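Local coordinates for protein putative leucoanthocyanidin reductase 1 (Vitis vinifera, PDB 3I6I) that catalyses the NADPH-dependent reduction of leucoanthocyanidins in flavonoid biosynthesis, as a Rossmann-fold enzyme of the short-chain dehydrogenase/reductase type, at residues P153-C158 with V212-K217. Numbering follows the deposited sequence.
Sequences PFTYIC and VRTLNK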
ATOM      1  N   PRO A 153       6.836  17.479   6.398  1.00  4.46           N
ATOM      2  CA  PRO A 153       7.569  16.847   5.294  1.00  4.14           C
ATOM      3  C   PRO A 153       6.966  15.471   5.022  1.00  7.16           C
ATOM      4  O   PRO A 153       6.653  14.755   5.973  1.00  6.47           O
ATOM      5  CB  PRO A 153       8.956  16.640   5.839  1.00  4.64           C
ATOM      6  CG  PRO A 153       9.040  17.449   7.071  1.00 13.30           C
ATOM      7  CD  PRO A 153       7.694  17.686   7.588  1.00  5.89           C
ATOM      8  N   PHE A 154       6.828  15.111   3.762  1.00  2.61           N
ATOM      9  CA  PHE A 154       6.084  13.913   3.426  1.00  4.21           C
ATOM     10  C   PHE A 154       6.750  13.042   2.372  1.00  7.19           C
ATOM     11  O   PHE A 154       7.655  13.467   1.606  1.00  4.46           O
ATOM     12  CB  PHE A 154       4.698  14.345   2.930  1.00  5.63           C
ATOM     13  CG  PHE A 154       4.728  15.125   1.653  1.00  6.05           C
ATOM     14  CD1 PHE A 154       4.793  16.534   1.656  1.00  6.62           C
ATOM     15  CD2 PHE A 154       4.759  14.479   0.429  1.00  3.89           C
ATOM     16  CE1 PHE A 154       4.838  17.219   0.449  1.00  5.88           C
ATOM     17  CE2 PHE A 154       4.796  15.196  -0.761  1.00  6.72           C
ATOM     18  CZ  PHE A 154       4.840  16.542  -0.750  1.00  8.32           C
ATOM     19  N   THR A 155       6.282  11.808   2.315  1.00  4.43           N
ATOM     20  CA  THR A 155       6.617  10.908   1.215  1.00  3.92           C
ATOM     21  C   THR A 155       5.344  10.090   0.915  1.00  5.52           C
ATOM     22  O   THR A 155       4.758   9.535   1.820  1.00  3.57           O
ATOM     23  CB  THR A 155       7.817   9.977   1.561  1.00  5.18           C
ATOM     24  OG1 THR A 155       9.017  10.750   1.765  1.00  5.98           O
ATOM     25  CG2 THR A 155       8.086   8.974   0.443  1.00  2.58           C
ATOM     26  N   TYR A 156       4.958  10.056  -0.349  1.00  4.86           N
ATOM     27  CA  TYR A 156       3.761   9.318  -0.808  1.00  2.89           C
ATOM     28  C   TYR A 156       4.196   8.041  -1.510  1.00  3.45           C
ATOM     29  O   TYR A 156       4.853   8.116  -2.565  1.00  5.73           O
ATOM     30  CB  TYR A 156       2.942  10.182  -1.772  1.00  4.91           C
ATOM     31  CG  TYR A 156       2.478  11.517  -1.225  1.00  5.55           C
ATOM     32  CD1 TYR A 156       2.078  11.666   0.113  1.00  7.49           C
ATOM     33  CD2 TYR A 156       2.362  12.630  -2.081  1.00  7.39           C
ATOM     34  CE1 TYR A 156       1.635  12.882   0.591  1.00  4.31           C
ATOM     35  CE2 TYR A 156       1.880  13.861  -1.606  1.00  7.27           C
ATOM     36  CZ  TYR A 156       1.515  13.976  -0.271  1.00  9.02           C
ATOM     37  OH  TYR A 156       1.080  15.182   0.284  1.00  9.13           O
ATOM     38  N   ILE A 157       3.887   6.891  -0.897  1.00  6.10           N
ATOM     39  CA  ILE A 157       4.283   5.577  -1.408  1.00  4.36           C
ATOM     40  C   ILE A 157       3.261   5.078  -2.421  1.00  7.35           C
ATOM     41  O   ILE A 157       2.137   4.664  -2.051  1.00  5.23           O
ATOM     42  CB  ILE A 157       4.472   4.512  -0.267  1.00  2.69           C
ATOM     43  CG1 ILE A 157       5.559   4.879   0.734  1.00  6.15           C
ATOM     44  CG2 ILE A 157       4.767   3.084  -0.890  1.00  3.92           C
ATOM     45  CD1 ILE A 157       7.019   5.007   0.126  1.00  3.99           C
ATOM     46  N   CYS A 158       3.614   5.125  -3.693  1.00  4.68           N
ATOM     47  CA  CYS A 158       2.693   4.708  -4.782  1.00  5.93           C
ATOM     48  C   CYS A 158       3.220   3.381  -5.322  1.00  6.15           C
ATOM     49  O   CYS A 158       3.830   3.298  -6.409  1.00  7.49           O
ATOM     50  CB  CYS A 158       2.560   5.785  -5.873  1.00  8.88           C
ATOM     51  SG  CYS A 158       2.051   7.436  -5.219  1.00  9.03           S
ATOM     52  N   VAL A 212      17.206  11.631   1.471  1.00  2.20           N
ATOM     53  CA  VAL A 212      17.043  13.017   0.984  1.00  3.77           C
ATOM     54  C   VAL A 212      16.272  13.096  -0.344  1.00  3.60           C
ATOM     55  O   VAL A 212      15.610  14.088  -0.662  1.00  2.62           O
ATOM     56  CB  VAL A 212      18.393  13.732   0.848  1.00  3.24           C
ATOM     57  CG1 VAL A 212      19.187  13.174  -0.419  1.00  2.25           C
ATOM     58  CG2 VAL A 212      18.163  15.241   0.750  1.00  5.44           C
ATOM     59  N   ARG A 213      16.342  12.031  -1.145  1.00  2.00           N
ATOM     60  CA  ARG A 213      15.817  12.054  -2.464  1.00  2.00           C
ATOM     61  C   ARG A 213      14.301  11.796  -2.527  1.00  2.23           C
ATOM     62  O   ARG A 213      13.696  11.953  -3.585  1.00  2.40           O
ATOM     63  CB  ARG A 213      16.498  10.966  -3.322  1.00  4.92           C
ATOM     64  CG  ARG A 213      18.025  11.169  -3.411  1.00  2.32           C
ATOM     65  CD  ARG A 213      18.679   9.989  -4.130  1.00  3.04           C
ATOM     66  NE  ARG A 213      18.577   8.805  -3.279  1.00  2.34           N
ATOM     67  CZ  ARG A 213      18.731   7.553  -3.690  1.00  3.90           C
ATOM     68  NH1 ARG A 213      19.079   7.285  -4.953  1.00  2.00           N
ATOM     69  NH2 ARG A 213      18.566   6.579  -2.813  1.00  4.31           N
ATOM     70  N   THR A 214      13.731  11.390  -1.408  1.00  2.00           N
ATOM     71  CA  THR A 214      12.273  11.111  -1.349  1.00  3.83           C
ATOM     72  C   THR A 214      11.499  12.159  -0.557  1.00  5.79           C
ATOM     73  O   THR A 214      10.283  12.073  -0.378  1.00  2.00           O
ATOM     74  CB  THR A 214      12.037   9.775  -0.728  1.00  3.93           C
ATOM     75  OG1 THR A 214      12.545   9.758   0.613  1.00  2.00           O
ATOM     76  CG2 THR A 214      12.662   8.689  -1.624  1.00  3.48           C
ATOM     77  N   LEU A 215      12.204  13.187  -0.122  1.00  2.00           N
ATOM     78  CA  LEU A 215      11.569  14.253   0.635  1.00  2.00           C
ATOM     79  C   LEU A 215      10.577  15.055  -0.192  1.00  2.00           C
ATOM     80  O   LEU A 215      10.921  15.664  -1.211  1.00  2.00           O
ATOM     81  CB  LEU A 215      12.648  15.172   1.194  1.00  2.00           C
ATOM     82  CG  LEU A 215      12.186  16.430   1.902  1.00  2.00           C
ATOM     83  CD1 LEU A 215      11.340  16.065   3.132  1.00  5.81           C
ATOM     84  CD2 LEU A 215      13.436  17.287   2.271  1.00  4.25           C
ATOM     85  N   ASN A 216       9.325  15.114   0.276  1.00  2.00           N
ATOM     86  CA  ASN A 216       8.282  15.824  -0.417  1.00  2.00           C
ATOM     87  C   ASN A 216       8.056  15.314  -1.859  1.00  2.00           C
ATOM     88  O   ASN A 216       7.683  16.070  -2.776  1.00  3.09           O
ATOM     89  CB  ASN A 216       8.537  17.320  -0.344  1.00  4.26           C
ATOM     90  CG  ASN A 216       8.634  17.822   1.074  1.00  5.55           C
ATOM     91  OD1 ASN A 216       8.082  17.235   2.002  1.00  2.38           O
ATOM     92  ND2 ASN A 216       9.311  18.940   1.253  1.00  2.00           N
ATOM     93  N   LYS A 217       8.189  14.000  -1.994  1.00  2.54           N
ATOM     94  CA  LYS A 217       8.053  13.303  -3.275  1.00  2.08           C
ATOM     95  C   LYS A 217       7.050  12.195  -3.255  1.00  2.66           C
ATOM     96  O   LYS A 217       6.788  11.599  -2.217  1.00  3.52           O
ATOM     97  CB  LYS A 217       9.340  12.633  -3.737  1.00  4.12           C
ATOM     98  CG  LYS A 217      10.560  13.481  -3.787  1.00  7.61           C
ATOM     99  CD  LYS A 217      10.455  14.539  -4.813  1.00  8.09           C
ATOM    100  CE  LYS A 217      11.824  15.238  -5.029  1.00 12.11           C
ATOM    101  NZ  LYS A 217      11.850  16.522  -4.296  1.00 18.11           N
TER
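Phe154 and Asn216 show how one residue of a type II beta turn can engage the segment 153-158 through backbone and side chain together. Asn216 N donates to Phe154 O at 2.7 Å, and Phe154 N returns a straighter bond (162°) to Asn216 OD1 at 3.0 Å. Phe154 CG lies between the backbone N and the carbonyl carbon (chi1 65°), which turns the ring over Asn216, whose CA sits 3.6 Å from its centroid in a CH-pi contact; Tyr156 OH, which bonds to Glu148, covers the opposite face. Cutting Phe154 back to an alanine removes the ring, and Asn216 CA and Tyr156 OH would probably lose the surface each rests on, opening a gap between them. The turn's first carbonyl, Thr214 O, accepts on opposite faces of its plane from Thr155 OG1 (2.8 Å), across the contact, and from Lys217 N, within the turn. Packing thins out toward Pro153, whose CB merely touches Leu215 CD1 at 3.7 Å. Beyond the turn, a nearly linear bond from Tyr156 N to Lys217 O (3.0 Å) leads into the parallel pairing of strands 155-158 and 217-220, with helix 133-149 against Phe154 and helix 198-208 against Thr155.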